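Local coordinates for putative periplasmic protein (Bacteroides eggerthii, PDB 4HBR), which is of unknown function but is probably a periplasmic protein of the DUF2874 (PF11396) family, built round an antiparallel sheet with helices, at residues Val89-Pro92 against Pro96-Ala99; Ala99-Lys104 against Gln108-Ile113. All coordinates share one frame; numbering follows the deposited sequence.

Contact 1 of 2, residues Val89-Pro92 against Pro96-Ala99; sequences VQFP and PIVA
Ile97 turns CG1 beside its backbone N (chi1 -65°) and Phe91 turns its ring likewise (chi1 -51°), and these two torsions bring the isoleucine tip to the phenyl edge: Ile97 CD1 lies 3.9 Å from Phe91 CE2, near the ring plane rather than over a face. Behind this meeting stands an antiparallel hydrogen-bonded pair, Val89 with Ile97. Val89 N donates to Ile97 O at 2.8 Å, nearly straight at the hydrogen (169°), and Ile97 N returns a bond to Val89 O, also at 2.8 Å. The side chains of the pair rise on the same face of the sheet, with Val89 CB and Ile97 CB 4.2 Å apart, and Val89 CG2 reaches diagonally to the partner strand, within 4.5 Å of Ala99 CB. Phe139 of the C-terminal helix 136-139 touches Val89, Phe91 and Ile97 alike, so an aromatic side chain covers part of that face, while Met54 of strand 52-58 adds to the cover over Val89 and Phe91. Gln90 and Pro96 meet on the opposite side of the sheet from Val89, where Gln90 CG slants past Pro96 CB at 4.1 Å; Pro96 also rests on Trp88. The contact closes the base of the turn in the hairpin of strands 82-90 and 97-104. Its polar part is entirely backbone, a reciprocal pair of bonds satisfying four main-chain atoms. Because Ile97 supplies the N-H, Pro96 can sit at the strand entrance without costing this pair a bond, and the side chains add only van der Waals contact, mostly between apolar groups.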
loop_
_atom_site.group_PDB
_atom_site.type_symbol
_atom_site.label_atom_id
_atom_site.label_comp_id
_atom_site.label_asym_id
_atom_site.label_seq_id
_atom_site.Cartn_x
_atom_site.Cartn_y
_atom_site.Cartn_z
ATOM N N VAL A 89 2.599 -0.380 4.285
ATOM C CA VAL A 89 2.662 1.037 3.942
ATOM C C VAL A 89 3.680 1.691 4.824
ATOM O O VAL A 89 3.581 1.595 6.051
ATOM C CB VAL A 89 1.275 1.741 4.033
ATOM C CG1 VAL A 89 1.356 3.175 3.507
ATOM C CG2 VAL A 89 0.192 0.958 3.285
ATOM N N GLN A 90 4.659 2.363 4.205
ATOM C CA GLN A 90 5.734 3.013 4.961
ATOM C C GLN A 90 5.876 4.465 4.613
ATOM O O GLN A 90 5.488 4.903 3.530
ATOM C CB GLN A 90 7.075 2.318 4.752
ATOM C CG GLN A 90 7.107 0.901 5.293
ATOM C CD GLN A 90 8.461 0.330 5.018
ATOM O OE1 GLN A 90 9.409 0.514 5.787
ATOM N NE2 GLN A 90 8.616 -0.242 3.837
ATOM N N PHE A 91 6.509 5.199 5.535
ATOM C CA PHE A 91 6.687 6.638 5.441
ATOM C C PHE A 91 8.042 7.065 5.968
ATOM O O PHE A 91 8.598 6.346 6.817
ATOM C CB PHE A 91 5.606 7.316 6.291
ATOM C CG PHE A 91 4.196 6.856 6.035
ATOM C CD1 PHE A 91 3.454 7.397 4.981
ATOM C CD2 PHE A 91 3.594 5.902 6.864
ATOM C CE1 PHE A 91 2.131 7.005 4.762
ATOM C CE2 PHE A 91 2.274 5.517 6.651
ATOM C CZ PHE A 91 1.546 6.081 5.608
ATOM N N PRO A 92 8.579 8.231 5.546
ATOM C CA PRO A 92 9.899 8.629 6.068
ATOM C C PRO A 92 9.920 8.875 7.592
ATOM O O PRO A 92 10.868 8.475 8.257
ATOM C CB PRO A 92 10.252 9.914 5.277
ATOM C CG PRO A 92 9.013 10.337 4.596
ATOM C CD PRO A 92 8.079 9.180 4.516
ATOM N N PRO A 96 4.812 2.494 10.245
ATOM C CA PRO A 96 4.210 1.753 9.121
ATOM C C PRO A 96 2.780 1.281 9.425
ATOM O O PRO A 96 2.336 1.221 10.590
ATOM C CB PRO A 96 5.164 0.562 8.922
ATOM C CG PRO A 96 5.842 0.387 10.210
ATOM C CD PRO A 96 5.892 1.714 10.896
ATOM N N ILE A 97 2.032 0.992 8.346
ATOM C CA ILE A 97 0.633 0.561 8.432
ATOM C C ILE A 97 0.450 -0.749 7.633
ATOM O O ILE A 97 1.042 -0.911 6.570
ATOM C CB ILE A 97 -0.307 1.703 7.898
ATOM C CG1 ILE A 97 -0.233 2.968 8.790
ATOM C CG2 ILE A 97 -1.772 1.235 7.676
ATOM C CD1 ILE A 97 -1.048 4.169 8.246
ATOM N N VAL A 98 -0.386 -1.660 8.139
ATOM C CA VAL A 98 -0.772 -2.843 7.378
ATOM C C VAL A 98 -2.194 -2.562 6.823
ATOM O O VAL A 98 -3.105 -2.373 7.618
ATOM C CB VAL A 98 -0.719 -4.189 8.161
ATOM C CG1 VAL A 98 -1.001 -5.360 7.212
ATOM C CG2 VAL A 98 0.614 -4.384 8.894
ATOM N N ALA A 99 -2.370 -2.515 5.492
ATOM C CA ALA A 99 -3.691 -2.334 4.861
ATOM C C ALA A 99 -4.150 -3.692 4.305
ATOM O O ALA A 99 -3.420 -4.306 3.512
ATOM C CB ALA A 99 -3.625 -1.287 3.751
#

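Contact 2 of 2, residues Ala99-Lys104 against Gln108-Ile113; sequences AIQVGK and QMKYQI
Gln101 and Gln112 run side by side on one face of the hairpin of strands 97-104 and 109-115, and the course of Gln101 shows how a cross-strand amide pair is built. Its CB lies 4.0 Å from Tyr111 O and 4.2 Å from Lys110 CE. CG passes Gln112 OE1 at 3.6 Å, and CD stands 3.7 Å from that oxygen. At the tip, NE2 donates to Gln112 OE1 at 2.9 Å with an N-H...O angle of 166°; the donor lies in the carbonyl plane, and the two amides are turned 4° apart. Thr133 OG1 also hydrogen-bonds that oxygen. On the other face, Val102 swings CG1 between its N and carbonyl carbon (chi1 53°), which sets it 3.6 Å from Ile113 CD1. Lys104 CG touches the Tyr111 ring at CE1, while its NZ makes a salt bridge with Asp80. Backbone bonds pair Ile100 with Ile113, Val102 with Tyr111 and Lys104 with Met109, where Gln108 and Met109 face Lys104 in a G1 beta bulge. Two bonds on a single amide oxygen should fix the Gln112 amide's rotation, making this polar pair a directional complement to the mainly apolar contacts of the opposite face, where Val102 meets Ile113.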
loop_
_atom_site.group_PDB
_atom_site.type_symbol
_atom_site.label_atom_id
_atom_site.label_comp_id
_atom_site.label_asym_id
_atom_site.label_seq_id
_atom_site.Cartn_x
_atom_site.Cartn_y
_atom_site.Cartn_z
ATOM N N ALA A 99 -2.370 -2.515 5.492
ATOM C CA ALA A 99 -3.691 -2.334 4.861
ATOM C C ALA A 99 -4.150 -3.692 4.305
ATOM O O ALA A 99 -3.420 -4.306 3.512
ATOM C CB ALA A 99 -3.625 -1.287 3.751
ATOM N N ILE A 100 -5.303 -4.188 4.776
ATOM C CA ILE A 100 -5.864 -5.467 4.337
ATOM C C ILE A 100 -7.171 -5.198 3.603
ATOM O O ILE A 100 -8.040 -4.497 4.129
ATOM C CB ILE A 100 -6.050 -6.478 5.524
ATOM C CG1 ILE A 100 -4.684 -6.787 6.216
ATOM C CG2 ILE A 100 -6.725 -7.799 5.042
ATOM C CD1 ILE A 100 -4.769 -7.508 7.516
ATOM N N GLN A 101 -7.302 -5.738 2.375
ATOM C CA GLN A 101 -8.515 -5.643 1.564
ATOM C C GLN A 101 -9.155 -7.010 1.583
ATOM O O GLN A 101 -8.517 -8.008 1.233
ATOM C CB GLN A 101 -8.226 -5.154 0.144
ATOM C CG GLN A 101 -7.621 -3.741 0.081
ATOM C CD GLN A 101 -7.330 -3.296 -1.327
ATOM O OE1 GLN A 101 -7.235 -4.084 -2.257
ATOM N NE2 GLN A 101 -7.184 -2.014 -1.516
ATOM N N VAL A 102 -10.398 -7.083 2.065
ATOM C CA VAL A 102 -11.063 -8.373 2.242
ATOM C C VAL A 102 -12.481 -8.268 1.690
ATOM O O VAL A 102 -13.159 -7.266 1.889
ATOM C CB VAL A 102 -10.988 -8.828 3.751
ATOM C CG1 VAL A 102 -11.509 -7.751 4.718
ATOM C CG2 VAL A 102 -11.666 -10.167 4.005
ATOM N N GLY A 103 -12.876 -9.268 0.920
ATOM C CA GLY A 103 -14.211 -9.313 0.354
ATOM C C GLY A 103 -15.116 -10.223 1.141
ATOM O O GLY A 103 -14.664 -11.234 1.679
ATOM N N LYS A 104 -16.401 -9.860 1.228
ATOM C CA LYS A 104 -17.448 -10.676 1.849
ATOM C C LYS A 104 -18.398 -11.045 0.698
ATOM O O LYS A 104 -19.347 -10.317 0.436
ATOM C CB LYS A 104 -18.123 -9.937 3.026
ATOM C CG LYS A 104 -17.191 -9.701 4.223
ATOM C CD LYS A 104 -17.203 -10.868 5.205
ATOM C CE LYS A 104 -17.906 -10.505 6.482
ATOM N NZ LYS A 104 -18.108 -11.702 7.341
ATOM N N GLN A 108 -21.813 -9.388 -0.597
ATOM C CA GLN A 108 -21.515 -8.648 -1.831
ATOM C C GLN A 108 -20.928 -7.259 -1.480
ATOM O O GLN A 108 -21.335 -6.236 -2.037
ATOM C CB GLN A 108 -22.742 -8.559 -2.757
ATOM C CG GLN A 108 -23.184 -9.930 -3.279
ATOM C CD GLN A 108 -24.168 -9.872 -4.407
ATOM O OE1 GLN A 108 -24.735 -8.829 -4.728
ATOM N NE2 GLN A 108 -24.390 -11.007 -5.041
HETATM N N MSE A 109 -19.977 -7.256 -0.525
HETATM C CA MSE A 109 -19.283 -6.080 0.006
HETATM C C MSE A 109 -17.776 -6.314 0.087
HETATM O O MSE A 109 -17.345 -7.417 0.419
HETATM C CB MSE A 109 -19.789 -5.720 1.417
HETATM C CG MSE A 109 -21.290 -5.470 1.526
HETATM SE SE MSE A 109 -21.838 -3.717 0.843
HETATM C CE MSE A 109 -23.577 -4.223 0.006
ATOM N N LYS A 110 -16.980 -5.262 -0.175
ATOM C CA LYS A 110 -15.527 -5.289 -0.073
ATOM C C LYS A 110 -15.103 -4.268 0.981
ATOM O O LYS A 110 -15.644 -3.157 1.030
ATOM C CB LYS A 110 -14.847 -5.043 -1.434
ATOM C CG LYS A 110 -13.371 -5.431 -1.430
ATOM C CD LYS A 110 -12.749 -5.589 -2.814
ATOM C CE LYS A 110 -11.231 -5.608 -2.694
ATOM N NZ LYS A 110 -10.554 -6.138 -3.907
ATOM N N TYR A 111 -14.153 -4.658 1.843
ATOM C CA TYR A 111 -13.692 -3.802 2.934
ATOM C C TYR A 111 -12.194 -3.621 2.916
ATOM O O TYR A 111 -11.465 -4.472 2.419
ATOM C CB TYR A 111 -14.125 -4.379 4.295
ATOM C CG TYR A 111 -15.630 -4.486 4.446
ATOM C CD1 TYR A 111 -16.310 -5.632 4.042
ATOM C CD2 TYR A 111 -16.373 -3.445 5.009
ATOM C CE1 TYR A 111 -17.692 -5.743 4.185
ATOM C CE2 TYR A 111 -17.760 -3.541 5.153
ATOM C CZ TYR A 111 -18.419 -4.688 4.723
ATOM O OH TYR A 111 -19.783 -4.810 4.853
ATOM N N GLN A 112 -11.738 -2.506 3.483
ATOM C CA GLN A 112 -10.333 -2.169 3.659
ATOM C C GLN A 112 -10.117 -1.800 5.126
ATOM O O GLN A 112 -10.808 -0.911 5.656
ATOM C CB GLN A 112 -9.912 -1.029 2.728
ATOM C CG GLN A 112 -8.436 -0.666 2.842
ATOM C CD GLN A 112 -8.044 0.269 1.750
ATOM O OE1 GLN A 112 -7.855 -0.153 0.602
ATOM N NE2 GLN A 112 -7.932 1.557 2.075
ATOM N N ILE A 113 -9.229 -2.535 5.796
ATOM C CA ILE A 113 -8.931 -2.291 7.203
ATOM C C ILE A 113 -7.481 -1.892 7.297
ATOM O O ILE A 113 -6.600 -2.597 6.762
ATOM C CB ILE A 113 -9.279 -3.495 8.138
ATOM C CG1 ILE A 113 -10.670 -4.098 7.834
ATOM C CG2 ILE A 113 -9.212 -3.087 9.604
ATOM C CD1 ILE A 113 -10.569 -5.405 7.242
#

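Read from the N terminus, the chain runs along strand 82-90, turns through a short loop containing Trp94, and returns as strand 97-104; contact 1 closes that loop. The same strand then runs on to its far end, where a short turn leads into strand 109-115 and contact 2 zips the new pair. The two hairpins follow one another and neither nest nor cross, meeting at Ala99, which belongs to both. Their centres are 18 Å apart, and their turns lie at opposite ends of strand 97-104, the shared middle strand of a three-strand meander. Contact 1 ties this meander to the C-terminal helix 136-139, and contact 2 carries it toward the edge strand 121-126.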